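Local coordinates for prolyl-tRNA synthetase (Giardia lamblia ATCC 50803, PDB 3IAL), which probably joins L-proline to its cognate tRNA at the expense of ATP and is captured here with the prolyl-adenylate intermediate bound, at residues B[317-328]-B[366-374]. Residues are numbered along the deposited sequence; the frame is centred on the assembly and turned at random.
Sequences SDQQVLGKVNEI and IEVGQRDLA
Ile366 opens the contact by laying its CD1 4.2 Å from CG2 of Ile328, while Cys378 and Val380 of the adjacent strand 377-382 pack against Ile366. Two residues on, Val368 is gripped from two directions. CG2 of Val325 reaches its CB at 3.8 Å as the two valines lie side by side, pointing opposite ways, whereas Ile328 meets it tip to tip, CD1 to CG2. This is the way a helix packs on a sheet: helix 317-328 runs roughly antiparallel to strand 366-369, the short segments' axes at 150°, and packs on one face of the five-stranded mixed sheet of the anticodon-binding domain, over its strands 340-342, 302-307 and 364-369, far from the bound prolyl-adenylate. Where the strand gives way to helix 370-374, Gly369 takes the N-cap position, and Val321 packs against the junction. Its CG1, held opposite the backbone N by a chi1 of 167°, rests 3.6 Å from O of Val368, and CG2 lies over the backbone N of Gln370. OG of Ser317 lies alongside the extended chain of Gln370, 3.2 Å from CG, and gives OE1 only a weak hydrogen bond; ND2 of Asn314 is that oxygen's stronger partner. Leu373 closes the row by splitting its methyls, CD2 going 4.1 Å from CG2 of Val321 and close to the carbonyl O of Gln320, CD1 against the bent aliphatic chain of Lys324, with Ile395 touching both Leu373 and Lys324.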
ATOM      1  N   SER B 317     -23.573  20.825  32.558  1.00 45.38           N
ATOM      2  CA  SER B 317     -23.769  21.307  31.188  1.00 45.51           C
ATOM      3  C   SER B 317     -22.674  20.789  30.259  1.00 45.67           C
ATOM      4  O   SER B 317     -22.945  20.409  29.120  1.00 45.16           O
ATOM      5  CB  SER B 317     -23.790  22.835  31.147  1.00 45.07           C
ATOM      6  OG  SER B 317     -23.814  23.304  29.809  1.00 45.27           O
ATOM      7  N   ASP B 318     -21.441  20.774  30.759  1.00 46.57           N
ATOM      8  CA  ASP B 318     -20.305  20.256  30.005  1.00 47.58           C
ATOM      9  C   ASP B 318     -20.536  18.805  29.579  1.00 48.30           C
ATOM     10  O   ASP B 318     -20.357  18.468  28.405  1.00 48.82           O
ATOM     11  CB  ASP B 318     -19.011  20.378  30.820  1.00 47.57           C
ATOM     12  CG  ASP B 318     -18.564  21.826  31.010  1.00 47.85           C
ATOM     13  OD1 ASP B 318     -19.212  22.742  30.456  1.00 46.50           O
ATOM     14  OD2 ASP B 318     -17.561  22.049  31.725  1.00 47.25           O
ATOM     15  N   GLN B 319     -20.947  17.960  30.524  1.00 47.33           N
ATOM     16  CA  GLN B 319     -21.241  16.553  30.228  1.00 47.71           C
ATOM     17  C   GLN B 319     -22.313  16.398  29.149  1.00 45.78           C
ATOM     18  O   GLN B 319     -22.218  15.515  28.301  1.00 45.30           O
ATOM     19  CB  GLN B 319     -21.678  15.801  31.490  1.00 49.62           C
ATOM     20  CG  GLN B 319     -20.550  15.506  32.476  1.00 52.70           C
ATOM     21  CD  GLN B 319     -21.003  14.656  33.656  1.00 56.14           C
ATOM     22  OE1 GLN B 319     -21.761  13.697  33.493  1.00 57.52           O
ATOM     23  NE2 GLN B 319     -20.536  15.006  34.852  1.00 57.29           N
ATOM     24  N   GLN B 320     -23.328  17.258  29.183  1.00 43.83           N
ATOM     25  CA  GLN B 320     -24.401  17.226  28.185  1.00 43.20           C
ATOM     26  C   GLN B 320     -23.898  17.660  26.806  1.00 41.79           C
ATOM     27  O   GLN B 320     -24.267  17.070  25.793  1.00 40.59           O
ATOM     28  CB  GLN B 320     -25.564  18.126  28.613  1.00 43.68           C
ATOM     29  CG  GLN B 320     -26.277  17.672  29.885  1.00 44.59           C
ATOM     30  CD  GLN B 320     -27.178  18.745  30.469  1.00 44.71           C
ATOM     31  OE1 GLN B 320     -27.646  19.637  29.761  1.00 43.39           O
ATOM     32  NE2 GLN B 320     -27.427  18.660  31.769  1.00 49.10           N
ATOM     33  N   VAL B 321     -23.069  18.702  26.775  1.00 40.62           N
ATOM     34  CA  VAL B 321     -22.484  19.176  25.524  1.00 39.26           C
ATOM     35  C   VAL B 321     -21.553  18.108  24.978  1.00 39.65           C
ATOM     36  O   VAL B 321     -21.705  17.683  23.835  1.00 38.92           O
ATOM     37  CB  VAL B 321     -21.734  20.512  25.711  1.00 38.82           C
ATOM     38  CG1 VAL B 321     -20.871  20.836  24.498  1.00 33.80           C
ATOM     39  CG2 VAL B 321     -22.733  21.632  25.983  1.00 36.65           C
ATOM     40  N   LEU B 322     -20.618  17.657  25.814  1.00 40.34           N
ATOM     41  CA  LEU B 322     -19.666  16.617  25.428  1.00 41.15           C
ATOM     42  C   LEU B 322     -20.383  15.317  25.047  1.00 41.53           C
ATOM     43  O   LEU B 322     -19.964  14.623  24.121  1.00 40.99           O
ATOM     44  CB  LEU B 322     -18.642  16.369  26.542  1.00 41.56           C
ATOM     45  CG  LEU B 322     -17.661  17.517  26.832  1.00 41.78           C
ATOM     46  CD1 LEU B 322     -16.824  17.220  28.074  1.00 41.50           C
ATOM     47  CD2 LEU B 322     -16.754  17.795  25.644  1.00 41.75           C
ATOM     48  N   GLY B 323     -21.474  15.010  25.746  1.00 41.22           N
ATOM     49  CA  GLY B 323     -22.325  13.872  25.403  1.00 40.87           C
ATOM     50  C   GLY B 323     -22.935  13.942  24.007  1.00 41.45           C
ATOM     51  O   GLY B 323     -22.972  12.938  23.292  1.00 43.60           O
ATOM     52  N   LYS B 324     -23.419  15.117  23.612  1.00 39.69           N
ATOM     53  CA  LYS B 324     -24.039  15.278  22.295  1.00 40.50           C
ATOM     54  C   LYS B 324     -22.993  15.304  21.180  1.00 39.99           C
ATOM     55  O   LYS B 324     -23.232  14.774  20.099  1.00 38.38           O
ATOM     56  CB  LYS B 324     -24.895  16.547  22.244  1.00 42.13           C
ATOM     57  CG  LYS B 324     -25.772  16.676  20.992  1.00 42.63           C
ATOM     58  CD  LYS B 324     -26.901  15.647  20.933  1.00 44.41           C
ATOM     59  CE  LYS B 324     -27.932  15.858  22.035  1.00 45.26           C
ATOM     60  NZ  LYS B 324     -29.148  15.030  21.809  1.00 48.22           N
ATOM     61  N   VAL B 325     -21.847  15.931  21.446  1.00 39.83           N
ATOM     62  CA  VAL B 325     -20.709  15.893  20.524  1.00 39.72           C
ATOM     63  C   VAL B 325     -20.351  14.445  20.141  1.00 41.64           C
ATOM     64  O   VAL B 325     -20.068  14.167  18.977  1.00 41.93           O
ATOM     65  CB  VAL B 325     -19.479  16.645  21.112  1.00 39.97           C
ATOM     66  CG1 VAL B 325     -18.189  16.270  20.389  1.00 37.14           C
ATOM     67  CG2 VAL B 325     -19.707  18.158  21.054  1.00 36.16           C
ATOM     68  N   ASN B 326     -20.399  13.533  21.115  1.00 42.48           N
ATOM     69  CA  ASN B 326     -20.122  12.112  20.872  1.00 43.23           C
ATOM     70  C   ASN B 326     -21.185  11.431  20.007  1.00 42.91           C
ATOM     71  O   ASN B 326     -20.852  10.651  19.122  1.00 40.79           O
ATOM     72  CB  ASN B 326     -19.958  11.350  22.198  1.00 43.24           C
ATOM     73  CG  ASN B 326     -18.686  11.736  22.951  1.00 43.66           C
ATOM     74  OD1 ASN B 326     -17.668  12.055  22.350  1.00 43.85           O
ATOM     75  ND2 ASN B 326     -18.746  11.693  24.278  1.00 48.55           N
ATOM     76  N   GLU B 327     -22.456  11.733  20.260  1.00 43.61           N
ATOM     77  CA  GLU B 327     -23.553  11.196  19.449  1.00 44.56           C
ATOM     78  C   GLU B 327     -23.499  11.697  18.004  1.00 43.76           C
ATOM     79  O   GLU B 327     -23.872  10.970  17.082  1.00 42.33           O
ATOM     80  CB  GLU B 327     -24.915  11.555  20.049  1.00 46.39           C
ATOM     81  CG  GLU B 327     -25.205  10.924  21.404  1.00 49.74           C
ATOM     82  CD  GLU B 327     -26.516  11.415  21.994  1.00 54.57           C
ATOM     83  OE1 GLU B 327     -27.502  11.534  21.233  1.00 55.76           O
ATOM     84  OE2 GLU B 327     -26.562  11.688  23.215  1.00 57.97           O
ATOM     85  N   ILE B 328     -23.067  12.946  17.816  1.00 42.30           N
ATOM     86  CA  ILE B 328     -22.821  13.478  16.479  1.00 41.13           C
ATOM     87  C   ILE B 328     -21.646  12.733  15.838  1.00 40.09           C
ATOM     88  O   ILE B 328     -21.759  12.237  14.720  1.00 38.49           O
ATOM     89  CB  ILE B 328     -22.536  14.993  16.502  1.00 41.42           C
ATOM     90  CG1 ILE B 328     -23.805  15.769  16.877  1.00 43.38           C
ATOM     91  CG2 ILE B 328     -22.036  15.471  15.153  1.00 37.35           C
ATOM     92  CD1 ILE B 328     -23.615  17.281  16.899  1.00 39.53           C
ATOM     93  N   ILE B 366     -17.647  21.570  13.109  1.00 33.31           N
ATOM     94  CA  ILE B 366     -18.917  21.749  13.750  1.00 31.65           C
ATOM     95  C   ILE B 366     -18.622  22.283  15.153  1.00 32.56           C
ATOM     96  O   ILE B 366     -17.782  21.731  15.859  1.00 32.21           O
ATOM     97  CB  ILE B 366     -19.693  20.419  13.850  1.00 31.02           C
ATOM     98  CG1 ILE B 366     -19.872  19.782  12.467  1.00 30.57           C
ATOM     99  CG2 ILE B 366     -21.062  20.639  14.508  1.00 31.27           C
ATOM    100  CD1 ILE B 366     -20.540  18.416  12.503  1.00 32.15           C
ATOM    101  N   GLU B 367     -19.300  23.360  15.542  1.00 31.37           N
ATOM    102  CA  GLU B 367     -19.179  23.902  16.885  1.00 33.07           C
ATOM    103  C   GLU B 367     -20.478  23.616  17.622  1.00 32.63           C
ATOM    104  O   GLU B 367     -21.556  23.881  17.107  1.00 30.78           O
ATOM    105  CB  GLU B 367     -18.905  25.402  16.843  1.00 32.03           C
ATOM    106  CG  GLU B 367     -17.588  25.758  16.152  1.00 37.73           C
ATOM    107  CD  GLU B 367     -17.351  27.256  16.035  1.00 37.36           C
ATOM    108  OE1 GLU B 367     -18.048  28.035  16.709  1.00 40.95           O
ATOM    109  OE2 GLU B 367     -16.449  27.652  15.270  1.00 41.48           O
ATOM    110  N   VAL B 368     -20.353  23.050  18.817  1.00 33.85           N
ATOM    111  CA  VAL B 368     -21.482  22.712  19.662  1.00 33.28           C
ATOM    112  C   VAL B 368     -21.206  23.285  21.045  1.00 35.20           C
ATOM    113  O   VAL B 368     -20.176  22.980  21.646  1.00 35.89           O
ATOM    114  CB  VAL B 368     -21.642  21.184  19.776  1.00 34.76           C
ATOM    115  CG1 VAL B 368     -22.881  20.837  20.583  1.00 36.35           C
ATOM    116  CG2 VAL B 368     -21.684  20.529  18.384  1.00 30.91           C
ATOM    117  N   GLY B 369     -22.111  24.130  21.534  1.00 35.50           N
ATOM    118  CA  GLY B 369     -22.003  24.715  22.867  1.00 35.48           C
ATOM    119  C   GLY B 369     -23.324  24.676  23.618  1.00 35.58           C
ATOM    120  O   GLY B 369     -24.361  24.327  23.055  1.00 32.09           O
ATOM    121  N   GLN B 370     -23.278  25.052  24.894  1.00 37.95           N
ATOM    122  CA  GLN B 370     -24.449  24.995  25.771  1.00 40.18           C
ATOM    123  C   GLN B 370     -25.635  25.751  25.181  1.00 41.90           C
ATOM    124  O   GLN B 370     -26.737  25.212  25.094  1.00 41.62           O
ATOM    125  CB  GLN B 370     -24.103  25.550  27.162  1.00 40.54           C
ATOM    126  CG  GLN B 370     -25.274  25.589  28.145  1.00 41.04           C
ATOM    127  CD  GLN B 370     -24.963  26.367  29.414  1.00 42.77           C
ATOM    128  OE1 GLN B 370     -23.823  26.401  29.880  1.00 42.07           O
ATOM    129  NE2 GLN B 370     -25.989  26.991  29.986  1.00 44.56           N
ATOM    130  N   ARG B 371     -25.405  26.998  24.781  1.00 44.94           N
ATOM    131  CA  ARG B 371     -26.474  27.856  24.269  1.00 47.10           C
ATOM    132  C   ARG B 371     -27.126  27.249  23.030  1.00 46.59           C
ATOM    133  O   ARG B 371     -28.342  27.078  22.982  1.00 48.51           O
ATOM    134  CB  ARG B 371     -25.940  29.258  23.958  1.00 49.09           C
ATOM    135  CG  ARG B 371     -26.980  30.209  23.372  1.00 53.79           C
ATOM    136  CD  ARG B 371     -26.455  31.632  23.259  1.00 57.43           C
ATOM    137  NE  ARG B 371     -26.986  32.308  22.072  1.00 61.80           N
ATOM    138  CZ  ARG B 371     -26.494  32.189  20.836  1.00 65.14           C
ATOM    139  NH1 ARG B 371     -25.438  31.414  20.580  1.00 64.20           N
ATOM    140  NH2 ARG B 371     -27.068  32.855  19.838  1.00 66.20           N
ATOM    141  N   ASP B 372     -26.312  26.905  22.039  1.00 45.43           N
ATOM    142  CA  ASP B 372     -26.826  26.336  20.792  1.00 44.37           C
ATOM    143  C   ASP B 372     -27.526  24.988  21.011  1.00 42.73           C
ATOM    144  O   ASP B 372     -28.523  24.691  20.349  1.00 39.41           O
ATOM    145  CB  ASP B 372     -25.703  26.216  19.752  1.00 45.07           C
ATOM    146  CG  ASP B 372     -25.197  27.573  19.282  1.00 48.26           C
ATOM    147  OD1 ASP B 372     -23.978  27.822  19.377  1.00 50.12           O
ATOM    148  OD2 ASP B 372     -26.022  28.403  18.837  1.00 52.19           O
ATOM    149  N   LEU B 373     -27.007  24.190  21.947  1.00 43.02           N
ATOM    150  CA  LEU B 373     -27.637  22.925  22.340  1.00 43.91           C
ATOM    151  C   LEU B 373     -29.038  23.140  22.921  1.00 43.85           C
ATOM    152  O   LEU B 373     -29.923  22.305  22.735  1.00 44.90           O
ATOM    153  CB  LEU B 373     -26.768  22.184  23.362  1.00 44.76           C
ATOM    154  CG  LEU B 373     -27.320  20.848  23.881  1.00 46.40           C
ATOM    155  CD1 LEU B 373     -27.587  19.887  22.726  1.00 46.48           C
ATOM    156  CD2 LEU B 373     -26.381  20.219  24.894  1.00 47.05           C
ATOM    157  N   ALA B 374     -29.223  24.256  23.625  1.00 43.75           N
ATOM    158  CA  ALA B 374     -30.530  24.641  24.168  1.00 44.13           C
ATOM    159  C   ALA B 374     -31.512  24.972  23.043  1.00 44.19           C
ATOM    160  O   ALA B 374     -32.695  24.635  23.123  1.00 43.34           O
ATOM    161  CB  ALA B 374     -30.383  25.834  25.108  1.00 41.92           C
TER